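Local coordinates for Non-structural protein 2 (Human rotavirus C, PDB 2GU0) that probably takes part in rotavirus genome replication and packaging as an octamer that binds single-stranded RNA, hydrolyses nucleoside triphosphates and helps form viroplasms with NSP5, at residues A[10-15]-A[92-97]; A[16-21]-A[86-91]. All blocks are in the same frame, centred on the assembly; numbering follows the deposited sequence.

Interaction 1 (A[10-15]-A[92-97]); sequences FSLTED and MPTEKF
The hydroxyl of Thr-94 gives its proton to the turn after strand 8-11: OG1 lies 2.7 Å from Glu-14 O and comes from above the carbonyl plane, 36° out of it. One residue on, the backbone binds as well, Thr-94 N donating to Asp-15 O over 3.2 Å, so side chain and main chain of one threonine hold two successive carbonyls. With OG1 beside its own backbone N (chi1 -65°), the hydroxyl and the N-H can face the turn together, while the methyl CG2 is left to pack on Leu-12, 3.9 Å from CD2. Both methyls of Leu-12 also meet the Phe-97 ring, CD1 lying 3.8 Å from Phe-97 CD2. Farther along, Phe-97 presents its edge to the face of Phe-10 in a tilted edge-to-face pair, with centroids 4.5 Å apart and planes inclined at 55°; Phe-97 CZ stands over the centre of the Phe-10 ring. Phe-99 and Val-102 also touch Phe-10, and Trp-19 touches Phe-97. The turn between the two hairpin strands thus packs on the loop after helix 74-90: its two carbonyls fix where the 3-10 segment 94-96 starts, and the rings and leucine form an apolar seam beside them.

Interaction 2 (A[16-21]-A[86-91]); sequences KVVWYP and TLNMVS
Trp-19 and Asn-88 both carry CG beside the backbone N and anti to the carbonyl carbon (chi1 -54° and -72°), which turns the indole toward helix 74-90 and lets the asparagine amide reach across to strand 18-21. There Asn-88 OD1 accepts the backbone N-H of Trp-19 at 2.8 Å from Trp-19 N, in a nearly straight bond (171° at the hydrogen) that lies in the plane of the amide carbonyl. The same OD1 sits at the indole edge, in the ring plane, 3.4 Å from Trp-19 CD1, so a single oxygen meets both the main chain and the side chain of the tryptophan. Leu-87, one residue earlier on the helix, covers a face of the indole, its CD1 lying over the centre. Val-17 CG1 rests on the opposite face, toward the rim, leaving the buried indole between two aliphatic groups. Met-92 and Ile-101 add to its surroundings. At the helix end, the aliphatic part of Lys-16 packs along Ser-91, with Lys-16 CG 3.7 Å from Ser-91 CB; Ser-91 itself leaves the helix with positive phi. Strand 18-21 and the last turn of the helix run antiparallel, their axes 7.4 Å apart at closest approach. This is packing of a beta hairpin on an alpha helix in the N-terminal part of NSP2, where the second strand of the two-stranded antiparallel hairpin lies along the C-terminal end of helix 74-90 through a tryptophan and an asparagine-to-backbone bond.

How the interactions relate
Interactions 1 and 2 have centres about 9 Å apart and form one continuous region in the N-terminal part of NSP2. Their segments are consecutive on both sides: 10-15 runs into 16-21, and 86-91 runs into 92-97, so the chain passes through interaction 2 inside the span bracketed by interaction 1. Strands 8-11 and 18-21 are neighbours in an antiparallel sheet, and Ser-11 N lies 2.8 Å from Val-18 O, a probable hydrogen bond. A second probable bond joins Met-92 O to Val-17 N at 2.9 Å. Together, the two contacts fix the hairpin against the end of helix 74-90 and its following loop, away from the predicted nucleotide- and RNA-binding sites.

Interaction 1 (A[10-15]-A[92-97])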
loop_
_atom_site.group_PDB
_atom_site.type_symbol
_atom_site.label_atom_id
_atom_site.label_comp_id
_atom_site.label_asym_id
_atom_site.label_seq_id
_atom_site.Cartn_x
_atom_site.Cartn_y
_atom_site.Cartn_z
ATOM N N PHE A 10 -12.945 -39.822 12.480
ATOM C CA PHE A 10 -14.144 -39.987 13.300
ATOM C C PHE A 10 -13.916 -40.610 14.670
ATOM O O PHE A 10 -12.853 -41.154 14.959
ATOM C CB PHE A 10 -15.164 -40.831 12.536
ATOM C CG PHE A 10 -14.644 -42.183 12.155
ATOM C CD1 PHE A 10 -14.551 -43.198 13.099
ATOM C CD2 PHE A 10 -14.165 -42.416 10.873
ATOM C CE1 PHE A 10 -13.979 -44.426 12.766
ATOM C CE2 PHE A 10 -13.592 -43.638 10.535
ATOM C CZ PHE A 10 -13.499 -44.643 11.484
ATOM N N SER A 11 -14.947 -40.517 15.505
ATOM C CA SER A 11 -14.936 -41.066 16.852
ATOM C C SER A 11 -16.260 -41.813 17.024
ATOM O O SER A 11 -17.286 -41.402 16.474
ATOM C CB SER A 11 -14.821 -39.943 17.885
ATOM O OG SER A 11 -14.515 -40.457 19.167
ATOM N N LEU A 12 -16.225 -42.911 17.778
ATOM C CA LEU A 12 -17.402 -43.740 18.013
ATOM C C LEU A 12 -17.783 -43.870 19.487
ATOM O O LEU A 12 -18.620 -44.699 19.845
ATOM C CB LEU A 12 -17.172 -45.135 17.432
ATOM C CG LEU A 12 -17.055 -45.227 15.916
ATOM C CD1 LEU A 12 -16.934 -46.674 15.503
ATOM C CD2 LEU A 12 -18.283 -44.604 15.279
ATOM N N THR A 13 -17.177 -43.054 20.341
ATOM C CA THR A 13 -17.468 -43.098 21.772
ATOM C C THR A 13 -18.881 -42.617 22.121
ATOM O O THR A 13 -19.443 -43.013 23.145
ATOM C CB THR A 13 -16.461 -42.246 22.570
ATOM O OG1 THR A 13 -16.307 -40.969 21.936
ATOM C CG2 THR A 13 -15.121 -42.944 22.660
ATOM N N GLU A 14 -19.451 -41.772 21.268
ATOM C CA GLU A 14 -20.786 -41.235 21.503
ATOM C C GLU A 14 -21.909 -42.048 20.877
ATOM O O GLU A 14 -21.682 -43.063 20.210
ATOM C CB GLU A 14 -20.873 -39.797 20.993
ATOM C CG GLU A 14 -19.825 -38.868 21.580
ATOM C CD GLU A 14 -19.816 -38.873 23.101
ATOM O OE1 GLU A 14 -19.424 -39.903 23.701
ATOM O OE2 GLU A 14 -20.204 -37.842 23.695
ATOM N N ASP A 15 -23.129 -41.575 21.093
ATOM C CA ASP A 15 -24.303 -42.248 20.573
ATOM C C ASP A 15 -24.277 -42.208 19.055
ATOM O O ASP A 15 -24.488 -43.223 18.392
ATOM C CB ASP A 15 -25.569 -41.574 21.088
ATOM C CG ASP A 15 -26.760 -42.500 21.065
ATOM O OD1 ASP A 15 -27.897 -42.006 20.888
ATOM O OD2 ASP A 15 -26.556 -43.723 21.235
ATOM N N MET A 92 -25.447 -39.905 11.996
ATOM C CA MET A 92 -25.533 -41.330 11.737
ATOM C C MET A 92 -25.237 -42.116 13.030
ATOM O O MET A 92 -24.339 -41.758 13.799
ATOM C CB MET A 92 -24.547 -41.683 10.631
ATOM C CG MET A 92 -23.282 -40.835 10.659
ATOM S SD MET A 92 -22.580 -40.749 9.024
ATOM C CE MET A 92 -22.216 -42.471 8.759
ATOM N N PRO A 93 -26.002 -43.190 13.291
ATOM C CA PRO A 93 -25.843 -44.032 14.483
ATOM C C PRO A 93 -24.596 -44.928 14.560
ATOM O O PRO A 93 -24.358 -45.772 13.689
ATOM C CB PRO A 93 -27.141 -44.836 14.504
ATOM C CG PRO A 93 -27.455 -44.975 13.059
ATOM C CD PRO A 93 -27.196 -43.592 12.526
ATOM N N THR A 94 -23.827 -44.735 15.634
ATOM C CA THR A 94 -22.598 -45.478 15.892
ATOM C C THR A 94 -22.727 -46.958 15.578
ATOM O O THR A 94 -21.959 -47.505 14.795
ATOM C CB THR A 94 -22.166 -45.338 17.366
ATOM O OG1 THR A 94 -21.826 -43.975 17.647
ATOM C CG2 THR A 94 -20.969 -46.217 17.656
ATOM N N GLU A 95 -23.702 -47.601 16.206
ATOM C CA GLU A 95 -23.954 -49.027 16.011
ATOM C C GLU A 95 -23.982 -49.463 14.548
ATOM O O GLU A 95 -23.517 -50.552 14.209
ATOM C CB GLU A 95 -25.281 -49.415 16.673
ATOM C CG GLU A 95 -26.400 -48.411 16.436
ATOM C CD GLU A 95 -27.782 -48.991 16.696
ATOM O OE1 GLU A 95 -27.942 -49.717 17.698
ATOM O OE2 GLU A 95 -28.712 -48.713 15.902
ATOM N N LYS A 96 -24.525 -48.616 13.682
ATOM C CA LYS A 96 -24.620 -48.958 12.270
ATOM C C LYS A 96 -23.505 -48.390 11.395
ATOM O O LYS A 96 -23.545 -48.512 10.172
ATOM C CB LYS A 96 -25.975 -48.516 11.728
ATOM C CG LYS A 96 -27.156 -49.085 12.497
ATOM C CD LYS A 96 -28.448 -48.877 11.731
ATOM C CE LYS A 96 -29.592 -49.675 12.324
ATOM N NZ LYS A 96 -30.750 -49.695 11.384
ATOM N N PHE A 97 -22.507 -47.776 12.026
ATOM C CA PHE A 97 -21.378 -47.196 11.307
ATOM C C PHE A 97 -20.548 -48.241 10.566
ATOM O O PHE A 97 -20.322 -49.337 11.065
ATOM C CB PHE A 97 -20.469 -46.439 12.276
ATOM C CG PHE A 97 -19.209 -45.920 11.645
ATOM C CD1 PHE A 97 -19.240 -44.816 10.803
ATOM C CD2 PHE A 97 -17.994 -46.553 11.870
ATOM C CE1 PHE A 97 -18.083 -44.351 10.197
ATOM C CE2 PHE A 97 -16.832 -46.096 11.268
ATOM C CZ PHE A 97 -16.875 -44.992 10.430
#

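Interaction 2 (A[16-21]-A[86-91])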
loop_
_atom_site.group_PDB
_atom_site.type_symbol
_atom_site.label_atom_id
_atom_site.label_comp_id
_atom_site.label_asym_id
_atom_site.label_seq_id
_atom_site.Cartn_x
_atom_site.Cartn_y
_atom_site.Cartn_z
ATOM N N LYS A 16 -24.031 -41.023 18.505
ATOM C CA LYS A 16 -23.944 -40.871 17.056
ATOM C C LYS A 16 -22.467 -40.700 16.693
ATOM O O LYS A 16 -21.653 -40.312 17.538
ATOM C CB LYS A 16 -24.733 -39.645 16.567
ATOM C CG LYS A 16 -26.264 -39.733 16.668
ATOM C CD LYS A 16 -26.778 -39.258 18.022
ATOM C CE LYS A 16 -28.291 -39.077 18.014
ATOM N NZ LYS A 16 -28.722 -37.972 17.104
ATOM N N VAL A 17 -22.118 -41.005 15.447
ATOM C CA VAL A 17 -20.742 -40.851 14.999
ATOM C C VAL A 17 -20.335 -39.378 15.037
ATOM O O VAL A 17 -21.101 -38.493 14.639
ATOM C CB VAL A 17 -20.565 -41.358 13.571
ATOM C CG1 VAL A 17 -19.130 -41.137 13.114
ATOM C CG2 VAL A 17 -20.943 -42.822 13.502
ATOM N N VAL A 18 -19.134 -39.116 15.536
ATOM C CA VAL A 18 -18.639 -37.753 15.602
ATOM C C VAL A 18 -17.495 -37.608 14.611
ATOM O O VAL A 18 -16.544 -38.388 14.630
ATOM C CB VAL A 18 -18.127 -37.417 17.002
ATOM C CG1 VAL A 18 -17.741 -35.951 17.071
ATOM C CG2 VAL A 18 -19.195 -37.761 18.033
ATOM N N TRP A 19 -17.592 -36.615 13.735
ATOM C CA TRP A 19 -16.553 -36.390 12.738
ATOM C C TRP A 19 -15.656 -35.226 13.096
ATOM O O TRP A 19 -16.093 -34.273 13.732
ATOM C CB TRP A 19 -17.182 -36.139 11.378
ATOM C CG TRP A 19 -18.123 -37.224 10.965
ATOM C CD1 TRP A 19 -19.445 -37.331 11.275
ATOM C CD2 TRP A 19 -17.798 -38.374 10.188
ATOM N NE1 TRP A 19 -19.963 -38.477 10.740
ATOM C CE2 TRP A 19 -18.972 -39.137 10.065
ATOM C CE3 TRP A 19 -16.621 -38.835 9.583
ATOM C CZ2 TRP A 19 -19.010 -40.329 9.365
ATOM C CZ3 TRP A 19 -16.653 -40.012 8.894
ATOM C CH2 TRP A 19 -17.842 -40.754 8.786
ATOM N N TYR A 20 -14.395 -35.314 12.691
ATOM C CA TYR A 20 -13.440 -34.244 12.952
ATOM C C TYR A 20 -12.691 -33.798 11.697
ATOM O O TYR A 20 -12.422 -34.596 10.796
ATOM C CB TYR A 20 -12.418 -34.677 13.999
ATOM C CG TYR A 20 -13.039 -35.174 15.274
ATOM C CD1 TYR A 20 -13.367 -36.522 15.432
ATOM C CD2 TYR A 20 -13.340 -34.293 16.313
ATOM C CE1 TYR A 20 -13.982 -36.981 16.595
ATOM C CE2 TYR A 20 -13.958 -34.741 17.477
ATOM C CZ TYR A 20 -14.278 -36.084 17.611
ATOM O OH TYR A 20 -14.908 -36.528 18.750
ATOM N N PRO A 21 -12.349 -32.504 11.630
ATOM C CA PRO A 21 -11.622 -31.886 10.517
ATOM C C PRO A 21 -10.174 -32.363 10.509
ATOM O O PRO A 21 -9.608 -32.635 11.562
ATOM C CB PRO A 21 -11.690 -30.396 10.849
ATOM C CG PRO A 21 -12.887 -30.261 11.683
ATOM C CD PRO A 21 -12.832 -31.472 12.562
ATOM N N THR A 86 -21.219 -30.949 8.399
ATOM C CA THR A 86 -22.277 -31.649 7.700
ATOM C C THR A 86 -22.464 -33.038 8.280
ATOM O O THR A 86 -23.483 -33.318 8.896
ATOM C CB THR A 86 -21.979 -31.741 6.203
ATOM O OG1 THR A 86 -21.913 -30.419 5.658
ATOM C CG2 THR A 86 -23.071 -32.517 5.488
ATOM N N LEU A 87 -21.476 -33.901 8.108
ATOM C CA LEU A 87 -21.578 -35.250 8.630
ATOM C C LEU A 87 -22.126 -35.318 10.067
ATOM O O LEU A 87 -22.909 -36.217 10.402
ATOM C CB LEU A 87 -20.214 -35.928 8.555
ATOM C CG LEU A 87 -19.764 -36.233 7.127
ATOM C CD1 LEU A 87 -18.383 -36.848 7.158
ATOM C CD2 LEU A 87 -20.760 -37.173 6.459
ATOM N N ASN A 88 -21.730 -34.373 10.912
ATOM C CA ASN A 88 -22.204 -34.401 12.283
ATOM C C ASN A 88 -23.711 -34.236 12.347
ATOM O O ASN A 88 -24.378 -34.866 13.173
ATOM C CB ASN A 88 -21.513 -33.330 13.130
ATOM C CG ASN A 88 -20.059 -33.664 13.413
ATOM O OD1 ASN A 88 -19.700 -34.827 13.588
ATOM N ND2 ASN A 88 -19.216 -32.642 13.473
ATOM N N MET A 89 -24.263 -33.406 11.472
ATOM C CA MET A 89 -25.698 -33.210 11.475
ATOM C C MET A 89 -26.438 -34.477 11.100
ATOM O O MET A 89 -27.403 -34.857 11.762
ATOM C CB MET A 89 -26.089 -32.087 10.536
ATOM C CG MET A 89 -25.884 -30.734 11.147
ATOM S SD MET A 89 -27.029 -29.584 10.427
ATOM C CE MET A 89 -28.608 -30.203 11.098
ATOM N N VAL A 90 -25.990 -35.140 10.043
ATOM C CA VAL A 90 -26.629 -36.377 9.624
ATOM C C VAL A 90 -26.811 -37.290 10.844
ATOM O O VAL A 90 -27.682 -38.159 10.859
ATOM C CB VAL A 90 -25.786 -37.088 8.552
ATOM C CG1 VAL A 90 -26.382 -38.442 8.228
ATOM C CG2 VAL A 90 -25.737 -36.244 7.311
ATOM N N SER A 91 -25.988 -37.073 11.866
ATOM C CA SER A 91 -26.053 -37.848 13.097
ATOM C C SER A 91 -26.240 -39.331 12.885
ATOM O O SER A 91 -27.093 -39.950 13.511
ATOM C CB SER A 91 -27.179 -37.334 13.982
ATOM O OG SER A 91 -26.848 -36.064 14.494
#